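Local coordinates for MYB proto-oncogene protein (Mus musculus, PDB 1GVD) that probably regulates transcription by binding DNA through Myb repeats, of which the second, R2, is the fragment described here, at residues Lys3-Leu14 and Leu33-Arg44. The protein carries 1 engineered substitution. Residues are numbered along the deposited sequence; the frame is centred on the assembly and turned at random.
Engineered in segment 3-14: Leu14 (natural residue Val). With SO4 (sulfate ion), chain C; SO4 (sulfate ion), chain D.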
loop_
_atom_site.group_PDB
_atom_site.type_symbol
_atom_site.label_atom_id
_atom_site.label_comp_id
_atom_site.label_asym_id
_atom_site.label_seq_id
_atom_site.Cartn_x
_atom_site.Cartn_y
_atom_site.Cartn_z
ATOM N N LYS A 3 -5.573 -4.700 -9.909
ATOM C CA LYS A 3 -6.626 -4.799 -8.907
ATOM C C LYS A 3 -7.363 -3.475 -8.784
ATOM O O LYS A 3 -6.819 -2.420 -9.110
ATOM C CB LYS A 3 -6.044 -5.175 -7.545
ATOM C CG LYS A 3 -5.618 -6.622 -7.422
ATOM C CD LYS A 3 -5.190 -6.924 -6.000
ATOM C CE LYS A 3 -4.869 -8.393 -5.819
ATOM N NZ LYS A 3 -4.486 -8.687 -4.415
ATOM N N GLY A 4 -8.604 -3.542 -8.316
ATOM C CA GLY A 4 -9.398 -2.343 -8.143
ATOM C C GLY A 4 -9.561 -2.031 -6.669
ATOM O O GLY A 4 -8.618 -1.567 -6.027
ATOM N N PRO A 5 -10.748 -2.281 -6.098
ATOM C CA PRO A 5 -11.005 -2.014 -4.680
ATOM C C PRO A 5 -10.036 -2.758 -3.767
ATOM O O PRO A 5 -9.615 -3.875 -4.067
ATOM C CB PRO A 5 -12.442 -2.495 -4.494
ATOM C CG PRO A 5 -13.048 -2.272 -5.844
ATOM C CD PRO A 5 -11.967 -2.773 -6.764
ATOM N N TRP A 6 -9.681 -2.124 -2.656
ATOM C CA TRP A 6 -8.775 -2.722 -1.684
ATOM C C TRP A 6 -9.537 -3.609 -0.710
ATOM O O TRP A 6 -10.628 -3.257 -0.263
ATOM C CB TRP A 6 -8.060 -1.634 -0.880
ATOM C CG TRP A 6 -7.002 -0.920 -1.643
ATOM C CD1 TRP A 6 -7.179 -0.012 -2.645
ATOM C CD2 TRP A 6 -5.591 -1.077 -1.486
ATOM N NE1 TRP A 6 -5.963 0.405 -3.126
ATOM C CE2 TRP A 6 -4.968 -0.233 -2.431
ATOM C CE3 TRP A 6 -4.790 -1.853 -0.638
ATOM C CZ2 TRP A 6 -3.577 -0.143 -2.555
ATOM C CZ3 TRP A 6 -3.407 -1.762 -0.758
ATOM C CH2 TRP A 6 -2.816 -0.912 -1.712
ATOM N N THR A 7 -8.961 -4.763 -0.392
ATOM C CA THR A 7 -9.569 -5.674 0.569
ATOM C C THR A 7 -8.969 -5.375 1.940
ATOM O O THR A 7 -7.920 -4.728 2.046
ATOM C CB THR A 7 -9.267 -7.141 0.237
ATOM O OG1 THR A 7 -7.850 -7.357 0.298
ATOM C CG2 THR A 7 -9.780 -7.495 -1.149
ATOM N N LYS A 8 -9.634 -5.845 2.988
ATOM C CA LYS A 8 -9.155 -5.638 4.345
ATOM C C LYS A 8 -7.805 -6.323 4.532
ATOM O O LYS A 8 -6.965 -5.854 5.301
ATOM C CB LYS A 8 -10.163 -6.196 5.354
ATOM C CG LYS A 8 -11.543 -5.568 5.257
ATOM C CD LYS A 8 -12.527 -6.254 6.192
ATOM C CE LYS A 8 -13.920 -5.660 6.058
ATOM N NZ LYS A 8 -14.899 -6.339 6.949
ATOM N N GLU A 9 -7.594 -7.434 3.828
ATOM C CA GLU A 9 -6.334 -8.159 3.932
ATOM C C GLU A 9 -5.200 -7.325 3.342
ATOM O O GLU A 9 -4.102 -7.273 3.900
ATOM C CB GLU A 9 -6.429 -9.518 3.221
ATOM C CG GLU A 9 -7.372 -10.515 3.901
ATOM C CD GLU A 9 -8.844 -10.242 3.627
ATOM O OE1 GLU A 9 -9.690 -10.722 4.415
ATOM O OE2 GLU A 9 -9.166 -9.569 2.628
ATOM N N GLU A 10 -5.465 -6.672 2.213
ATOM C CA GLU A 10 -4.456 -5.826 1.587
ATOM C C GLU A 10 -4.122 -4.641 2.480
ATOM O O GLU A 10 -2.957 -4.279 2.623
ATOM C CB GLU A 10 -4.947 -5.288 0.248
ATOM C CG GLU A 10 -4.890 -6.264 -0.896
ATOM C CD GLU A 10 -5.254 -5.595 -2.198
ATOM O OE1 GLU A 10 -6.431 -5.215 -2.361
ATOM O OE2 GLU A 10 -4.358 -5.431 -3.051
ATOM N N ASP A 11 -5.143 -4.024 3.061
ATOM C CA ASP A 11 -4.922 -2.878 3.939
ATOM C C ASP A 11 -4.033 -3.272 5.112
ATOM O O ASP A 11 -3.125 -2.529 5.492
ATOM C CB ASP A 11 -6.251 -2.331 4.480
ATOM C CG ASP A 11 -7.009 -1.490 3.468
ATOM O OD1 ASP A 11 -6.390 -0.962 2.520
ATOM O OD2 ASP A 11 -8.239 -1.338 3.637
ATOM N N GLN A 12 -4.286 -4.442 5.691
ATOM C CA GLN A 12 -3.483 -4.892 6.816
ATOM C C GLN A 12 -2.036 -5.122 6.390
ATOM O O GLN A 12 -1.106 -4.762 7.110
ATOM C CB GLN A 12 -4.063 -6.173 7.415
ATOM C CG GLN A 12 -3.374 -6.598 8.702
ATOM C CD GLN A 12 -3.522 -5.569 9.808
ATOM O OE1 GLN A 12 -4.612 -5.370 10.346
ATOM N NE2 GLN A 12 -2.425 -4.903 10.147
ATOM N N ARG A 13 -1.840 -5.726 5.221
ATOM C CA ARG A 13 -0.486 -5.961 4.729
ATOM C C ARG A 13 0.228 -4.638 4.455
ATOM O O ARG A 13 1.417 -4.497 4.750
ATOM C CB ARG A 13 -0.513 -6.807 3.452
ATOM C CG ARG A 13 -1.047 -8.219 3.651
ATOM C CD ARG A 13 -1.238 -8.932 2.318
ATOM N NE ARG A 13 0.016 -9.104 1.588
ATOM C CZ ARG A 13 0.980 -9.948 1.941
ATOM N NH1 ARG A 13 0.840 -10.709 3.017
ATOM N NH2 ARG A 13 2.088 -10.032 1.216
ATOM N N LEU A 14 -0.493 -3.665 3.906
ATOM C CA LEU A 14 0.108 -2.370 3.616
ATOM C C LEU A 14 0.566 -1.703 4.906
ATOM O O LEU A 14 1.634 -1.098 4.949
ATOM C CB LEU A 14 -0.885 -1.475 2.869
ATOM C CG LEU A 14 -0.379 -0.079 2.486
ATOM C CD1 LEU A 14 0.891 -0.185 1.660
ATOM C CD2 LEU A 14 -1.463 0.654 1.714
ATOM N N LEU A 33 2.835 -6.579 -2.885
ATOM C CA LEU A 33 1.381 -6.576 -3.022
ATOM C C LEU A 33 0.983 -6.879 -4.460
ATOM O O LEU A 33 1.077 -6.021 -5.335
ATOM C CB LEU A 33 0.812 -5.219 -2.602
ATOM C CG LEU A 33 0.964 -4.864 -1.120
ATOM C CD1 LEU A 33 0.643 -3.395 -0.903
ATOM C CD2 LEU A 33 0.046 -5.744 -0.288
ATOM N N LYS A 34 0.536 -8.108 -4.691
ATOM C CA LYS A 34 0.126 -8.553 -6.015
ATOM C C LYS A 34 -0.917 -7.623 -6.632
ATOM O O LYS A 34 -1.904 -7.274 -5.988
ATOM C CB LYS A 34 -0.450 -9.968 -5.917
ATOM C CG LYS A 34 -0.558 -10.708 -7.237
ATOM C CD LYS A 34 0.813 -11.123 -7.744
ATOM C CE LYS A 34 0.702 -11.965 -9.003
ATOM N NZ LYS A 34 2.034 -12.430 -9.478
ATOM N N GLY A 35 -0.688 -7.216 -7.878
ATOM C CA GLY A 35 -1.639 -6.359 -8.564
ATOM C C GLY A 35 -1.671 -4.893 -8.170
ATOM O O GLY A 35 -2.623 -4.188 -8.501
ATOM N N ARG A 36 -0.641 -4.432 -7.467
ATOM C CA ARG A 36 -0.571 -3.033 -7.047
ATOM C C ARG A 36 0.724 -2.378 -7.505
ATOM O O ARG A 36 1.761 -3.036 -7.597
ATOM C CB ARG A 36 -0.640 -2.917 -5.518
ATOM C CG ARG A 36 -1.916 -3.429 -4.880
ATOM C CD ARG A 36 -3.128 -2.636 -5.319
ATOM N NE ARG A 36 -4.348 -3.174 -4.728
ATOM C CZ ARG A 36 -5.573 -2.766 -5.036
ATOM N NH1 ARG A 36 -5.752 -1.803 -5.933
ATOM N NH2 ARG A 36 -6.622 -3.330 -4.457
ATOM N N ILE A 37 0.658 -1.082 -7.795
ATOM C CA ILE A 37 1.847 -0.333 -8.181
ATOM C C ILE A 37 2.109 0.676 -7.065
ATOM O O ILE A 37 1.231 0.948 -6.242
ATOM C CB ILE A 37 1.671 0.411 -9.527
ATOM C CG1 ILE A 37 0.509 1.401 -9.448
ATOM C CG2 ILE A 37 1.457 -0.598 -10.645
ATOM C CD1 ILE A 37 0.315 2.222 -10.714
ATOM N N GLY A 38 3.318 1.224 -7.043
ATOM C CA GLY A 38 3.692 2.171 -6.009
ATOM C C GLY A 38 2.723 3.303 -5.718
ATOM O O GLY A 38 2.396 3.553 -4.558
ATOM N N LYS A 39 2.257 3.997 -6.753
ATOM C CA LYS A 39 1.349 5.114 -6.528
ATOM C C LYS A 39 0.034 4.714 -5.870
ATOM O O LYS A 39 -0.539 5.492 -5.109
ATOM C CB LYS A 39 1.077 5.869 -7.837
ATOM C CG LYS A 39 0.360 5.077 -8.908
ATOM C CD LYS A 39 0.045 5.948 -10.121
ATOM C CE LYS A 39 1.311 6.480 -10.775
ATOM N NZ LYS A 39 1.014 7.340 -11.957
ATOM N N GLN A 40 -0.444 3.504 -6.145
ATOM C CA GLN A 40 -1.691 3.049 -5.532
ATOM C C GLN A 40 -1.496 2.877 -4.029
ATOM O O GLN A 40 -2.374 3.207 -3.233
ATOM C CB GLN A 40 -2.143 1.720 -6.136
ATOM C CG GLN A 40 -2.659 1.815 -7.561
ATOM C CD GLN A 40 -3.065 0.462 -8.100
ATOM O OE1 GLN A 40 -2.262 -0.463 -8.136
ATOM N NE2 GLN A 40 -4.321 0.339 -8.518
ATOM N N CYS A 41 -0.340 2.352 -3.647
ATOM C CA CYS A 41 -0.028 2.145 -2.238
ATOM C C CYS A 41 0.100 3.490 -1.529
ATOM O O CYS A 41 -0.389 3.669 -0.412
ATOM C CB CYS A 41 1.275 1.357 -2.105
ATOM S SG CYS A 41 1.175 -0.325 -2.779
ATOM N N ARG A 42 0.758 4.438 -2.191
ATOM C CA ARG A 42 0.948 5.774 -1.641
ATOM C C ARG A 42 -0.399 6.441 -1.364
ATOM O O ARG A 42 -0.621 7.007 -0.291
ATOM C CB ARG A 42 1.748 6.617 -2.633
ATOM C CG ARG A 42 2.022 8.044 -2.194
ATOM C CD ARG A 42 2.579 8.841 -3.365
ATOM N NE ARG A 42 1.527 9.122 -4.340
ATOM C CZ ARG A 42 1.733 9.390 -5.625
ATOM N NH1 ARG A 42 2.963 9.412 -6.122
ATOM N NH2 ARG A 42 0.699 9.643 -6.416
ATOM N N GLU A 43 -1.298 6.376 -2.340
ATOM C CA GLU A 43 -2.608 6.986 -2.190
ATOM C C GLU A 43 -3.473 6.309 -1.129
ATOM O O GLU A 43 -4.178 6.983 -0.374
ATOM C CB GLU A 43 -3.322 7.014 -3.542
ATOM C CG GLU A 43 -2.625 7.915 -4.551
ATOM C CD GLU A 43 -2.422 9.321 -4.015
ATOM O OE1 GLU A 43 -1.257 9.749 -3.867
ATOM O OE2 GLU A 43 -3.430 9.997 -3.734
ATOM N N ARG A 44 -3.409 4.985 -1.046
ATOM C CA ARG A 44 -4.195 4.266 -0.050
ATOM C C ARG A 44 -3.734 4.673 1.349
ATOM O O ARG A 44 -4.549 4.867 2.252
ATOM C CB ARG A 44 -4.037 2.754 -0.243
ATOM C CG ARG A 44 -4.957 1.908 0.632
ATOM C CD ARG A 44 -6.417 2.140 0.294
ATOM N NE ARG A 44 -7.302 1.303 1.100
ATOM C CZ ARG A 44 -8.627 1.400 1.090
ATOM N NH1 ARG A 44 -9.221 2.299 0.314
ATOM N NH2 ARG A 44 -9.358 0.592 1.847
HETATM S S SO4 C . 1.764 -8.113 -10.359
HETATM O O1 SO4 C . 1.116 -6.868 -10.814
HETATM O O2 SO4 C . 3.077 -8.251 -11.017
HETATM O O3 SO4 C . 1.951 -8.064 -8.897
HETATM O O4 SO4 C . 0.916 -9.268 -10.708
HETATM S S SO4 D . 0.085 11.078 -10.127
HETATM O O1 SO4 D . -0.348 12.488 -10.104
HETATM O O2 SO4 D . 1.077 10.884 -11.202
HETATM O O3 SO4 D . 0.696 10.732 -8.832
HETATM O O4 SO4 D . -1.081 10.209 -10.370
HETATM O O HOH W 1 -2.367 -7.125 -3.233
HETATM O O HOH W 2 -4.274 -2.304 -9.723
HETATM O O HOH W 3 -5.049 3.402 -4.167
#
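Trp6 is sandwiched between two arginines. The Arg36 guanidinium lies flat on one face, a cation-pi stack with planes 5° apart and CZ 3.7 Å from the centroid of the five-membered ring; on the opposite face the Arg44 guanidinium is also stacked flat, and its CD makes a CH-pi contact over the face, 3.6 Å from that same centroid. Each guanidinium grips a carboxylate of helix 8-21 side-on, through NE and NH2, in a two-bond salt bridge. Arg36 NE lies 2.8 Å from Glu10 OE2 and its NH2 binds OE1, while Arg44 NE sits 2.8 Å from Asp11 OD1 and its NH2 takes the syn lone pair of OD2. A bend at chi2 (-63°) carries the Arg36 head between the indole and Lys3 CB, where NH1 and NH2 converge on Gly4 O, NH1 at 2.9 Å. Glu10 OE1 additionally accepts from Thr7 N, and Thr7 OG1 from Glu10 N, closing a capping box. A leucine in place of Arg36 would probably leave the buried Glu10 carboxylate without its main counter-charge and Gly4 O without its two donors. Water 1 bridges Lys3 NZ, Glu10 OE2 and Lys34 O. Apolar packing continues inward: Leu14, engineered from valine, sets CD1 4.1 Å from both Leu33 CD1 and Cys41 CB, and Trp6 CH2 meets Cys41 SG. The helical segments 8-14 and 38-44 cross at -88°; beside them the N-terminal arm locks onto the turn before helix 38-49, in the three-helix, helix-turn-helix-related Myb repeat with its tryptophan core.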